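Local structure of potential RNA-dependent RNA polymerase (Human picobirnavirus, 5I62) at residues 101-106 / 269-274; 263-268 / 380-385; 20-25 / 181-186. The protein polymerises RNA from ribonucleoside triphosphates on an RNA template, serving both transcription and replication of the double-stranded RNA genome of the virus. All blocks are in the same frame, centred on the assembly; numbering follows the deposited sequence.

Contacts 1 and 2 adjoin, their centres about 10 Å apart, because segments 263-268 and 269-274 follow one another in the chain. His380 of contact 2 joins them: its ND1 lies 2.8 Å from Val104 O and its O lies 2.8 Å from Asn270 ND2, both hydrogen bonds with contact 1. Contact 2 is the closer to the polymerase centre, since 263-268 begins within motif A of the palm and runs just past it, and Phe265 touches Asp359 of the Gly-Asp-Asp sequence. Contact 3 stands apart, its centre about 30 Å from that of contact 1 and about 26 Å from that of contact 2; its nearest atoms stay about 10 Å from contact 2.

Contact 1 (101-106 / 269-274)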
ATOM      1  N   LYS A 101      12.434 -11.818  16.283  1.00 22.89           N
ATOM      2  CA  LYS A 101      11.552 -12.171  17.380  1.00 24.68           C
ATOM      3  C   LYS A 101      11.265 -13.676  17.359  1.00 24.37           C
ATOM      4  O   LYS A 101      11.440 -14.344  16.337  1.00 20.94           O
ATOM      5  CB  LYS A 101      10.256 -11.367  17.296  1.00 28.38           C
ATOM      6  CG  LYS A 101      10.505  -9.882  17.541  1.00 29.12           C
ATOM      7  CD  LYS A 101       9.246  -9.011  17.526  1.00 35.54           C
ATOM      8  CE  LYS A 101       9.662  -7.544  17.789  1.00 38.77           C
ATOM      9  NZ  LYS A 101       8.544  -6.563  17.897  1.00 32.32           N
ATOM     10  N   ASP A 102      10.863 -14.216  18.516  1.00 22.28           N
ATOM     11  CA  ASP A 102      10.480 -15.626  18.590  1.00 23.64           C
ATOM     12  C   ASP A 102       9.440 -15.932  17.518  1.00 24.34           C
ATOM     13  O   ASP A 102       8.462 -15.198  17.367  1.00 23.25           O
ATOM     14  CB  ASP A 102       9.911 -15.957  19.970  1.00 21.21           C
ATOM     15  CG  ASP A 102      10.893 -15.679  21.105  1.00 27.77           C
ATOM     16  OD1 ASP A 102      12.123 -15.764  20.882  1.00 27.74           O
ATOM     17  OD2 ASP A 102      10.433 -15.364  22.224  1.00 28.36           O
ATOM     18  N   GLN A 103       9.660 -17.006  16.762  1.00 22.48           N
ATOM     19  CA  GLN A 103       8.793 -17.306  15.627  1.00 22.77           C
ATOM     20  C   GLN A 103       8.664 -18.813  15.461  1.00 24.47           C
ATOM     21  O   GLN A 103       9.659 -19.511  15.250  1.00 24.03           O
ATOM     22  CB  GLN A 103       9.329 -16.642  14.346  1.00 22.25           C
ATOM     23  CG  GLN A 103      10.801 -16.884  14.106  1.00 23.64           C
ATOM     24  CD  GLN A 103      11.402 -15.972  13.051  1.00 19.06           C
ATOM     25  OE1 GLN A 103      11.553 -16.367  11.887  1.00 17.58           O
ATOM     26  NE2 GLN A 103      11.782 -14.753  13.463  1.00 17.75           N
ATOM     27  N   VAL A 104       7.437 -19.313  15.560  1.00 20.13           N
ATOM     28  CA  VAL A 104       7.170 -20.743  15.413  1.00 24.32           C
ATOM     29  C   VAL A 104       6.755 -21.063  13.982  1.00 21.15           C
ATOM     30  O   VAL A 104       6.258 -20.190  13.261  1.00 19.58           O
ATOM     31  CB  VAL A 104       6.106 -21.226  16.418  1.00 24.66           C
ATOM     32  CG1 VAL A 104       6.455 -20.787  17.843  1.00 25.01           C
ATOM     33  CG2 VAL A 104       4.728 -20.726  16.016  1.00 22.33           C
ATOM     34  N   PRO A 105       6.948 -22.300  13.532  1.00 23.41           N
ATOM     35  CA  PRO A 105       6.563 -22.671  12.162  1.00 23.75           C
ATOM     36  C   PRO A 105       5.059 -22.577  11.961  1.00 23.38           C
ATOM     37  O   PRO A 105       4.276 -22.615  12.914  1.00 22.24           O
ATOM     38  CB  PRO A 105       7.043 -24.125  12.032  1.00 25.81           C
ATOM     39  CG  PRO A 105       8.162 -24.253  13.051  1.00 26.37           C
ATOM     40  CD  PRO A 105       7.758 -23.342  14.200  1.00 26.01           C
ATOM     41  N   PHE A 106       4.662 -22.463  10.696  1.00 19.94           N
ATOM     42  CA  PHE A 106       3.253 -22.413  10.325  1.00 23.20           C
ATOM     43  C   PHE A 106       2.669 -23.821  10.287  1.00 22.62           C
ATOM     44  O   PHE A 106       3.361 -24.784   9.956  1.00 22.79           O
ATOM     45  CB  PHE A 106       3.076 -21.768   8.950  1.00 19.80           C
ATOM     46  CG  PHE A 106       3.152 -20.260   8.946  1.00 19.57           C
ATOM     47  CD1 PHE A 106       4.325 -19.595   9.301  1.00 21.13           C
ATOM     48  CD2 PHE A 106       2.066 -19.515   8.519  1.00 17.46           C
ATOM     49  CE1 PHE A 106       4.396 -18.198   9.257  1.00 18.83           C
ATOM     50  CE2 PHE A 106       2.126 -18.134   8.464  1.00 21.32           C
ATOM     51  CZ  PHE A 106       3.297 -17.467   8.832  1.00 19.26           C
ATOM     52  N   PHE A 269       8.269  -9.264   8.711  1.00 19.16           N
ATOM     53  CA  PHE A 269       8.047 -10.346   7.747  1.00 17.17           C
ATOM     54  C   PHE A 269       9.341 -11.153   7.656  1.00 19.36           C
ATOM     55  O   PHE A 269      10.173 -10.973   6.766  1.00 19.03           O
ATOM     56  CB  PHE A 269       7.598  -9.784   6.400  1.00 17.87           C
ATOM     57  CG  PHE A 269       6.809 -10.752   5.572  1.00 16.99           C
ATOM     58  CD1 PHE A 269       5.457 -10.972   5.825  1.00 17.87           C
ATOM     59  CD2 PHE A 269       7.414 -11.450   4.550  1.00 17.28           C
ATOM     60  CE1 PHE A 269       4.727 -11.875   5.062  1.00 16.92           C
ATOM     61  CE2 PHE A 269       6.693 -12.370   3.785  1.00 18.56           C
ATOM     62  CZ  PHE A 269       5.352 -12.570   4.029  1.00 16.30           C
ATOM     63  N   ASN A 270       9.479 -12.090   8.590  1.00 17.08           N
ATOM     64  CA  ASN A 270      10.741 -12.727   8.953  1.00 16.00           C
ATOM     65  C   ASN A 270      10.974 -13.972   8.089  1.00 15.11           C
ATOM     66  O   ASN A 270      10.154 -14.325   7.251  1.00 15.06           O
ATOM     67  CB  ASN A 270      10.700 -13.034  10.446  1.00 15.10           C
ATOM     68  CG  ASN A 270       9.510 -13.917  10.812  1.00 14.41           C
ATOM     69  OD1 ASN A 270       9.220 -14.901  10.133  1.00 16.61           O
ATOM     70  ND2 ASN A 270       8.817 -13.553  11.880  1.00 13.21           N
ATOM     71  N   PRO A 271      12.103 -14.673   8.276  1.00 15.02           N
ATOM     72  CA  PRO A 271      12.393 -15.827   7.412  1.00 15.48           C
ATOM     73  C   PRO A 271      11.382 -16.952   7.528  1.00 16.13           C
ATOM     74  O   PRO A 271      11.261 -17.744   6.595  1.00 14.39           O
ATOM     75  CB  PRO A 271      13.784 -16.280   7.878  1.00 17.09           C
ATOM     76  CG  PRO A 271      14.438 -14.997   8.363  1.00 18.49           C
ATOM     77  CD  PRO A 271      13.301 -14.271   9.055  1.00 16.15           C
ATOM     78  N   THR A 272      10.655 -17.049   8.642  1.00 15.68           N
ATOM     79  CA  THR A 272       9.596 -18.045   8.716  1.00 16.76           C
ATOM     80  C   THR A 272       8.463 -17.680   7.767  1.00 16.48           C
ATOM     81  O   THR A 272       8.019 -18.511   6.967  1.00 17.60           O
ATOM     82  CB  THR A 272       9.109 -18.169  10.163  1.00 17.59           C
ATOM     83  OG1 THR A 272      10.209 -18.551  10.995  1.00 19.39           O
ATOM     84  CG2 THR A 272       8.023 -19.224  10.274  1.00 18.87           C
ATOM     85  N   CYS A 273       8.017 -16.420   7.813  1.00 12.24           N
ATOM     86  CA  CYS A 273       7.013 -15.941   6.867  1.00 16.03           C
ATOM     87  C   CYS A 273       7.499 -16.070   5.429  1.00 15.79           C
ATOM     88  O   CYS A 273       6.740 -16.471   4.542  1.00 14.62           O
ATOM     89  CB  CYS A 273       6.649 -14.487   7.152  1.00 16.34           C
ATOM     90  SG  CYS A 273       5.865 -14.229   8.735  1.00 21.74           S
ATOM     91  N   GLN A 274       8.762 -15.709   5.182  1.00 15.94           N
ATOM     92  CA  GLN A 274       9.308 -15.769   3.830  1.00 16.60           C
ATOM     93  C   GLN A 274       9.251 -17.192   3.276  1.00 16.57           C
ATOM     94  O   GLN A 274       8.943 -17.404   2.097  1.00 16.43           O
ATOM     95  CB  GLN A 274      10.747 -15.246   3.830  1.00 16.02           C
ATOM     96  CG  GLN A 274      10.902 -13.767   4.194  1.00 15.70           C
ATOM     97  CD  GLN A 274      12.325 -13.433   4.699  1.00 16.98           C
ATOM     98  OE1 GLN A 274      13.308 -14.035   4.257  1.00 16.74           O
ATOM     99  NE2 GLN A 274      12.423 -12.478   5.638  1.00 14.68           N
TER
HETATM  100  O   HOH W   1      10.386 -20.964  12.751  1.00 32.47           O
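Gln103 lays its side-chain amide against that of Asn270, the two planes stacked at 30° to each other, and this polar pair is the tight part of the contact. From the stack Gln103 OE1 takes a hydrogen bond from Thr272 OG1 at 2.7 Å, while Gln103 NE2 turns back to Lys101 O at 2.9 Å, lying in that carbonyl's plane, and also to Ile99 O; with both ends of the amide engaged, its rotation is fixed. Asn270 suits its place as N-cap of the helix: OD1 accepts from Cys273 N at 3.0 Å, and more weakly from Thr272 N, while ND2 is held by His380 O. Threonine serves two surfaces at once. Its OG1 faces the glutamine, and its CG2, anti to the backbone N (chi1 of OG1 -59°), reaches the edge of the Phe106 ring, 3.8 Å from CD1. Cys273 SG makes a sulfur-aromatic contact at the ring edge, 4.1 Å from CZ. Toward solvent the fit is looser. Val104 and Pro105 direct their side chains away from the helix, and a water links the segments, donating to Gln103 O and to Thr272 OG1. The loop between helices 89-97 and 108-116 thus lies along the first turn of helix 271-284, with Phe106 reaching inward to stack on His380 and to pack against Val334, Val337 and Leu338 of helix 327-345.

Contact 2 (263-268 / 380-385); sequences SKFDQH and HGLDMN
His268 turns one face of its imidazole to the CB of Asp383 just beyond motif A of the polymerase palm, the Asp-x4-Asp sequence that runs from the end of strand 257-261 to Asp266. Asp383 CB stands over that face, 3.8 Å from the ring centroid, a CH-pi contact. The carboxylate plane is turned 32° from the ring. The aspartate gets there with CG anti to the backbone N (chi1 -163°), which carries the carboxylate past the ring toward Ser263. The imidazole itself is held by a bond within its own loop, almost straight and in the ring plane, from ND1 to Lys264 O at 2.7 Å. Histidine suits a place that needs a polar partner at both ring nitrogens, ND1 donating to Lys264 O and NE2 bonded to Lys101 NZ, as well as a flat face. At the ring's edge Gly381 O approaches CD2 to 3.4 Å. Gly381 has a positive phi of 85°, a turn that glycine makes easily. Leu382 then crosses obliquely to Phe265, and its CD2 methyl touches both Phe265 CE1, at 4.0 Å, and His268 CB, making an apolar patch that continues onto Leu338 of helix 327-345. Beyond the ring the two backbones join directly: Ser263 N donates to Asp383 O at 3.0 Å. Two waters extend this joint. One gives to Ser263 O and accepts from Asp383 N, linking main chain to main chain; the other donates to Asp383 OD2 at 3.0 Å and lies 3.2 Å from Ser263 OG.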
ATOM      1  N   SER A 263       1.262  -4.107  13.625  1.00 22.09           N
ATOM      2  CA  SER A 263       2.259  -3.063  13.826  1.00 27.49           C
ATOM      3  C   SER A 263       3.498  -3.453  13.034  1.00 21.96           C
ATOM      4  O   SER A 263       4.098  -4.499  13.302  1.00 20.49           O
ATOM      5  CB  SER A 263       2.605  -2.877  15.303  1.00 33.19           C
ATOM      6  OG  SER A 263       1.473  -2.415  16.026  1.00 38.77           O
ATOM      7  N   LYS A 264       3.871  -2.622  12.058  1.00 20.13           N
ATOM      8  CA  LYS A 264       5.135  -2.793  11.349  1.00 17.78           C
ATOM      9  C   LYS A 264       5.220  -4.177  10.695  1.00 16.55           C
ATOM     10  O   LYS A 264       6.161  -4.937  10.912  1.00 17.32           O
ATOM     11  CB  LYS A 264       6.304  -2.558  12.307  1.00 17.37           C
ATOM     12  CG  LYS A 264       6.412  -1.109  12.786  1.00 25.23           C
ATOM     13  CD  LYS A 264       7.567  -0.976  13.771  1.00 29.92           C
ATOM     14  CE  LYS A 264       8.103   0.434  13.843  1.00 37.60           C
ATOM     15  NZ  LYS A 264       7.025   1.426  14.041  1.00 45.80           N
ATOM     16  N   PHE A 265       4.185  -4.515   9.925  1.00 18.56           N
ATOM     17  CA  PHE A 265       4.092  -5.836   9.318  1.00 18.16           C
ATOM     18  C   PHE A 265       5.295  -6.121   8.432  1.00 19.39           C
ATOM     19  O   PHE A 265       5.920  -7.178   8.547  1.00 14.74           O
ATOM     20  CB  PHE A 265       2.800  -5.944   8.512  1.00 19.04           C
ATOM     21  CG  PHE A 265       2.491  -7.335   8.021  1.00 19.52           C
ATOM     22  CD1 PHE A 265       2.592  -8.431   8.857  1.00 20.83           C
ATOM     23  CD2 PHE A 265       2.095  -7.543   6.713  1.00 20.87           C
ATOM     24  CE1 PHE A 265       2.291  -9.714   8.392  1.00 19.34           C
ATOM     25  CE2 PHE A 265       1.785  -8.813   6.254  1.00 21.54           C
ATOM     26  CZ  PHE A 265       1.890  -9.899   7.091  1.00 21.61           C
ATOM     27  N   ASP A 266       5.616  -5.189   7.523  1.00 17.37           N
ATOM     28  CA  ASP A 266       6.755  -5.370   6.628  1.00 19.75           C
ATOM     29  C   ASP A 266       8.013  -5.703   7.418  1.00 14.96           C
ATOM     30  O   ASP A 266       8.766  -6.622   7.065  1.00 15.99           O
ATOM     31  CB  ASP A 266       6.996  -4.097   5.799  1.00 19.26           C
ATOM     32  CG  ASP A 266       5.849  -3.771   4.846  1.00 27.93           C
ATOM     33  OD1 ASP A 266       4.864  -4.529   4.780  1.00 23.60           O
ATOM     34  OD2 ASP A 266       5.941  -2.733   4.153  1.00 23.79           O
ATOM     35  N   GLN A 267       8.258  -4.936   8.480  1.00 14.49           N
ATOM     36  CA  GLN A 267       9.477  -5.080   9.267  1.00 17.97           C
ATOM     37  C   GLN A 267       9.562  -6.453   9.925  1.00 18.31           C
ATOM     38  O   GLN A 267      10.661  -6.979  10.126  1.00 16.40           O
ATOM     39  CB  GLN A 267       9.551  -3.979  10.321  1.00 15.76           C
ATOM     40  CG  GLN A 267       9.685  -2.532   9.797  1.00 17.13           C
ATOM     41  CD  GLN A 267       8.356  -1.873   9.450  1.00 20.14           C
ATOM     42  OE1 GLN A 267       7.390  -2.539   9.071  1.00 19.40           O
ATOM     43  NE2 GLN A 267       8.303  -0.551   9.597  1.00 19.52           N
ATOM     44  N   HIS A 268       8.423  -7.039  10.276  1.00 14.89           N
ATOM     45  CA  HIS A 268       8.393  -8.319  10.971  1.00 15.21           C
ATOM     46  C   HIS A 268       8.265  -9.499  10.024  1.00 17.37           C
ATOM     47  O   HIS A 268       8.127 -10.640  10.491  1.00 18.91           O
ATOM     48  CB  HIS A 268       7.228  -8.358  11.969  1.00 15.57           C
ATOM     49  CG  HIS A 268       7.420  -7.493  13.176  1.00 16.82           C
ATOM     50  ND1 HIS A 268       7.147  -6.145  13.174  1.00 18.62           N
ATOM     51  CD2 HIS A 268       7.832  -7.790  14.432  1.00 18.87           C
ATOM     52  CE1 HIS A 268       7.405  -5.643  14.368  1.00 21.81           C
ATOM     53  NE2 HIS A 268       7.821  -6.620  15.150  1.00 20.97           N
ATOM     54  N   HIS A 380       4.133 -16.296  15.224  1.00 17.62           N
ATOM     55  CA  HIS A 380       5.071 -16.363  14.111  1.00 18.26           C
ATOM     56  C   HIS A 380       6.030 -15.175  14.087  1.00 19.72           C
ATOM     57  O   HIS A 380       6.671 -14.930  13.063  1.00 19.78           O
ATOM     58  CB  HIS A 380       4.296 -16.462  12.802  1.00 18.24           C
ATOM     59  CG  HIS A 380       3.354 -17.621  12.772  1.00 17.67           C
ATOM     60  ND1 HIS A 380       3.787 -18.925  12.831  1.00 19.36           N
ATOM     61  CD2 HIS A 380       1.999 -17.673  12.753  1.00 20.26           C
ATOM     62  CE1 HIS A 380       2.743 -19.736  12.814  1.00 19.81           C
ATOM     63  NE2 HIS A 380       1.645 -19.001  12.765  1.00 19.03           N
ATOM     64  N   GLY A 381       6.162 -14.461  15.199  1.00 19.36           N
ATOM     65  CA  GLY A 381       7.047 -13.314  15.253  1.00 21.08           C
ATOM     66  C   GLY A 381       6.432 -12.029  14.757  1.00 22.56           C
ATOM     67  O   GLY A 381       7.170 -11.103  14.412  1.00 20.68           O
ATOM     68  N   LEU A 382       5.105 -11.942  14.712  1.00 19.49           N
ATOM     69  CA  LEU A 382       4.412 -10.754  14.241  1.00 20.92           C
ATOM     70  C   LEU A 382       3.900  -9.940  15.422  1.00 22.06           C
ATOM     71  O   LEU A 382       3.582 -10.480  16.481  1.00 24.92           O
ATOM     72  CB  LEU A 382       3.267 -11.133  13.302  1.00 18.54           C
ATOM     73  CG  LEU A 382       3.771 -12.017  12.162  1.00 21.73           C
ATOM     74  CD1 LEU A 382       2.599 -12.642  11.406  1.00 21.20           C
ATOM     75  CD2 LEU A 382       4.685 -11.168  11.216  1.00 16.27           C
ATOM     76  N   ASP A 383       3.824  -8.634  15.229  1.00 21.50           N
ATOM     77  CA  ASP A 383       3.466  -7.703  16.285  1.00 22.21           C
ATOM     78  C   ASP A 383       2.067  -7.166  16.034  1.00 26.08           C
ATOM     79  O   ASP A 383       1.753  -6.743  14.919  1.00 20.71           O
ATOM     80  CB  ASP A 383       4.474  -6.557  16.361  1.00 25.36           C
ATOM     81  CG  ASP A 383       4.401  -5.799  17.673  1.00 32.22           C
ATOM     82  OD1 ASP A 383       4.129  -6.429  18.719  1.00 42.06           O
ATOM     83  OD2 ASP A 383       4.630  -4.571  17.657  1.00 41.09           O
ATOM     84  N   MET A 384       1.231  -7.209  17.069  1.00 24.10           N
ATOM     85  CA  MET A 384      -0.143  -6.737  17.033  1.00 25.82           C
ATOM     86  C   MET A 384      -0.473  -6.173  18.413  1.00 27.01           C
ATOM     87  O   MET A 384      -0.064  -6.724  19.433  1.00 27.15           O
ATOM     88  CB  MET A 384      -1.139  -7.853  16.674  1.00 24.97           C
ATOM     89  CG  MET A 384      -0.797  -8.685  15.430  1.00 25.27           C
ATOM     90  SD  MET A 384      -1.919 -10.086  15.182  1.00 23.77           S
ATOM     91  CE  MET A 384      -3.401  -9.289  14.571  1.00 22.36           C
ATOM     92  N   ASN A 385      -1.199  -5.073  18.428  1.00 25.48           N
ATOM     93  CA  ASN A 385      -1.663  -4.399  19.641  1.00 30.70           C
ATOM     94  C   ASN A 385      -3.150  -4.734  19.731  1.00 31.22           C
ATOM     95  O   ASN A 385      -3.942  -4.345  18.868  1.00 25.93           O
ATOM     96  CB  ASN A 385      -1.333  -2.901  19.517  1.00 34.75           C
ATOM     97  CG  ASN A 385      -1.978  -2.006  20.545  1.00 36.80           C
ATOM     98  OD1 ASN A 385      -2.626  -2.441  21.486  1.00 34.03           O
ATOM     99  ND2 ASN A 385      -1.816  -0.699  20.328  1.00 39.73           N
TER
HETATM  100  O   HOH W   2       3.699  -7.130  12.760  1.00 20.03           O
HETATM  101  O   HOH W   3       2.395  -3.147  19.039  1.00 41.96           O

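Contact 3 (20-25 / 181-186)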
ATOM      1  N   ARG A  20      22.866  13.056  -5.816  1.00 23.59           N
ATOM      2  CA  ARG A  20      23.503  13.886  -4.806  1.00 22.54           C
ATOM      3  C   ARG A  20      22.489  14.776  -4.091  1.00 19.99           C
ATOM      4  O   ARG A  20      22.481  14.860  -2.856  1.00 24.43           O
ATOM      5  CB  ARG A  20      24.584  14.724  -5.481  1.00 28.18           C
ATOM      6  CG  ARG A  20      25.211  15.721  -4.579  1.00 31.28           C
ATOM      7  CD  ARG A  20      25.666  15.067  -3.350  1.00 25.60           C
ATOM      8  NE  ARG A  20      27.046  14.656  -3.474  1.00 36.56           N
ATOM      9  CZ  ARG A  20      27.824  14.447  -2.425  1.00 41.57           C
ATOM     10  NH1 ARG A  20      27.308  14.595  -1.204  1.00 38.38           N
ATOM     11  NH2 ARG A  20      29.088  14.080  -2.596  1.00 38.53           N
ATOM     12  N   ALA A  21      21.633  15.453  -4.855  1.00 21.00           N
ATOM     13  CA  ALA A  21      20.566  16.240  -4.253  1.00 22.25           C
ATOM     14  C   ALA A  21      19.639  15.363  -3.428  1.00 23.75           C
ATOM     15  O   ALA A  21      19.198  15.758  -2.341  1.00 20.20           O
ATOM     16  CB  ALA A  21      19.763  16.949  -5.331  1.00 21.25           C
ATOM     17  N   TYR A  22      19.295  14.189  -3.961  1.00 20.51           N
ATOM     18  CA  TYR A  22      18.383  13.288  -3.264  1.00 20.98           C
ATOM     19  C   TYR A  22      18.870  13.014  -1.848  1.00 19.10           C
ATOM     20  O   TYR A  22      18.131  13.206  -0.876  1.00 21.69           O
ATOM     21  CB  TYR A  22      18.225  11.983  -4.042  1.00 22.26           C
ATOM     22  CG  TYR A  22      17.236  11.036  -3.394  1.00 22.20           C
ATOM     23  CD1 TYR A  22      15.876  11.107  -3.690  1.00 23.94           C
ATOM     24  CD2 TYR A  22      17.659  10.096  -2.466  1.00 20.43           C
ATOM     25  CE1 TYR A  22      14.966  10.250  -3.080  1.00 22.17           C
ATOM     26  CE2 TYR A  22      16.754   9.244  -1.848  1.00 18.04           C
ATOM     27  CZ  TYR A  22      15.421   9.324  -2.168  1.00 18.53           C
ATOM     28  OH  TYR A  22      14.538   8.464  -1.555  1.00 21.85           O
ATOM     29  N   PHE A  23      20.118  12.571  -1.706  1.00 17.06           N
ATOM     30  CA  PHE A  23      20.588  12.196  -0.379  1.00 19.34           C
ATOM     31  C   PHE A  23      20.806  13.406   0.526  1.00 21.15           C
ATOM     32  O   PHE A  23      20.680  13.283   1.756  1.00 16.92           O
ATOM     33  CB  PHE A  23      21.845  11.343  -0.483  1.00 18.81           C
ATOM     34  CG  PHE A  23      21.556   9.903  -0.806  1.00 20.31           C
ATOM     35  CD1 PHE A  23      20.721   9.159   0.026  1.00 18.07           C
ATOM     36  CD2 PHE A  23      22.079   9.296  -1.934  1.00 19.10           C
ATOM     37  CE1 PHE A  23      20.441   7.824  -0.240  1.00 16.71           C
ATOM     38  CE2 PHE A  23      21.795   7.955  -2.213  1.00 21.17           C
ATOM     39  CZ  PHE A  23      20.975   7.225  -1.356  1.00 18.26           C
ATOM     40  N   SER A  24      21.123  14.575  -0.043  1.00 22.66           N
ATOM     41  CA  SER A  24      21.150  15.795   0.765  1.00 21.67           C
ATOM     42  C   SER A  24      19.791  16.046   1.391  1.00 15.89           C
ATOM     43  O   SER A  24      19.695  16.447   2.550  1.00 21.63           O
ATOM     44  CB  SER A  24      21.538  17.011  -0.083  1.00 23.29           C
ATOM     45  OG  SER A  24      22.818  16.836  -0.650  1.00 36.68           O
ATOM     46  N   ASN A  25      18.731  15.872   0.607  1.00 18.14           N
ATOM     47  CA  ASN A  25      17.390  16.057   1.136  1.00 21.17           C
ATOM     48  C   ASN A  25      17.051  14.989   2.176  1.00 21.81           C
ATOM     49  O   ASN A  25      16.366  15.277   3.168  1.00 18.60           O
ATOM     50  CB  ASN A  25      16.377  16.061  -0.001  1.00 21.22           C
ATOM     51  CG  ASN A  25      14.966  16.285   0.486  1.00 31.48           C
ATOM     52  OD1 ASN A  25      14.105  15.407   0.349  1.00 39.17           O
ATOM     53  ND2 ASN A  25      14.723  17.440   1.096  1.00 30.11           N
ATOM     54  N   ALA A 181      21.678  -1.965  -4.620  1.00 18.67           N
ATOM     55  CA  ALA A 181      21.210  -1.513  -3.321  1.00 16.99           C
ATOM     56  C   ALA A 181      19.883  -0.785  -3.488  1.00 18.51           C
ATOM     57  O   ALA A 181      19.726   0.035  -4.397  1.00 18.37           O
ATOM     58  CB  ALA A 181      22.240  -0.601  -2.639  1.00 14.46           C
ATOM     59  N   ALA A 182      18.939  -1.070  -2.591  1.00 14.30           N
ATOM     60  CA  ALA A 182      17.772  -0.213  -2.473  1.00 16.09           C
ATOM     61  C   ALA A 182      18.218   1.172  -2.021  1.00 14.50           C
ATOM     62  O   ALA A 182      19.241   1.333  -1.355  1.00 16.49           O
ATOM     63  CB  ALA A 182      16.757  -0.778  -1.474  1.00 14.97           C
ATOM     64  N   VAL A 183      17.445   2.177  -2.385  1.00 14.99           N
ATOM     65  CA  VAL A 183      17.688   3.538  -1.924  1.00 16.05           C
ATOM     66  C   VAL A 183      16.612   3.905  -0.917  1.00 16.01           C
ATOM     67  O   VAL A 183      15.424   3.659  -1.156  1.00 15.75           O
ATOM     68  CB  VAL A 183      17.710   4.524  -3.104  1.00 16.40           C
ATOM     69  CG1 VAL A 183      17.637   5.963  -2.607  1.00 15.77           C
ATOM     70  CG2 VAL A 183      18.976   4.301  -3.955  1.00 14.25           C
ATOM     71  N   LEU A 184      17.024   4.510   0.204  1.00 18.01           N
ATOM     72  CA  LEU A 184      16.092   4.921   1.253  1.00 16.30           C
ATOM     73  C   LEU A 184      15.183   6.025   0.731  1.00 18.82           C
ATOM     74  O   LEU A 184      15.649   7.133   0.437  1.00 18.78           O
ATOM     75  CB  LEU A 184      16.836   5.398   2.496  1.00 16.25           C
ATOM     76  CG  LEU A 184      15.917   5.846   3.651  1.00 17.59           C
ATOM     77  CD1 LEU A 184      15.109   4.675   4.221  1.00 16.96           C
ATOM     78  CD2 LEU A 184      16.680   6.550   4.766  1.00 14.95           C
ATOM     79  N   GLY A 185      13.891   5.719   0.612  1.00 16.00           N
ATOM     80  CA  GLY A 185      12.871   6.686   0.279  1.00 16.22           C
ATOM     81  C   GLY A 185      11.934   6.964   1.452  1.00 18.86           C
ATOM     82  O   GLY A 185      12.080   6.440   2.556  1.00 17.57           O
ATOM     83  N   TRP A 186      10.948   7.812   1.183  1.00 15.15           N
ATOM     84  CA  TRP A 186      10.115   8.346   2.250  1.00 18.60           C
ATOM     85  C   TRP A 186       8.709   8.605   1.735  1.00 20.45           C
ATOM     86  O   TRP A 186       8.523   9.015   0.594  1.00 17.75           O
ATOM     87  CB  TRP A 186      10.722   9.634   2.821  1.00 18.37           C
ATOM     88  CG  TRP A 186       9.862  10.317   3.860  1.00 15.80           C
ATOM     89  CD1 TRP A 186       9.909  10.130   5.209  1.00 18.96           C
ATOM     90  CD2 TRP A 186       8.862  11.312   3.626  1.00 17.35           C
ATOM     91  NE1 TRP A 186       8.984  10.935   5.832  1.00 20.81           N
ATOM     92  CE2 TRP A 186       8.333  11.676   4.882  1.00 18.52           C
ATOM     93  CE3 TRP A 186       8.364  11.933   2.477  1.00 21.05           C
ATOM     94  CZ2 TRP A 186       7.330  12.635   5.020  1.00 18.26           C
ATOM     95  CZ3 TRP A 186       7.366  12.889   2.615  1.00 25.02           C
ATOM     96  CH2 TRP A 186       6.864  13.231   3.877  1.00 19.42           C
TER
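Tyr22 holds CG anti to its own backbone nitrogen (chi1 -177°), which sends the ring straight out from the helix to strand residues Val183, Leu184 and Gly185, whereas Phe23, with CG beside the backbone N (chi1 -80°), sweeps its ring round to the same valine. The phenol ends on the strand's backbone. Tyr22 OH donates to Leu184 O at 2.6 Å, with Leu184 O at the edge of the phenol ring, in its plane; the hydroxyl approaches tilted from the carbonyl plane. It also lies 3.1 Å from Gly185 CA, and glycine leaves the hydroxyl room to come this close; a CB here would lie close beside it. Val183 turns CG1 toward the helix and sets it between the two aromatic residues, 3.5 Å from Tyr22 CE2 and 3.8 Å from Phe23 CZ; its branched methyl touches both rings. The rings are themselves in touch, Tyr22 CD2 standing over a face of Phe23. Here helix 17-28 packs on a mixed sheet that probably belongs to the fingers of the polymerase; the axes of residues 20-25 and 182-186 approach to 10.0 Å, their N-to-C directions 52° apart. Strand 176-189 is interior to that sheet: Ala182 and Leu184 make backbone hydrogen bonds with Ala307 of parallel strand 306-309, while Val183 and Gly185 make theirs with antiparallel strand 199-205. Tyrosine, with its apolar ring and polar tip, reaches from helix to strand and still gives the buried carbonyl a donor. Its ring packs on Met205 as well and meets Phe147 edge-to-face.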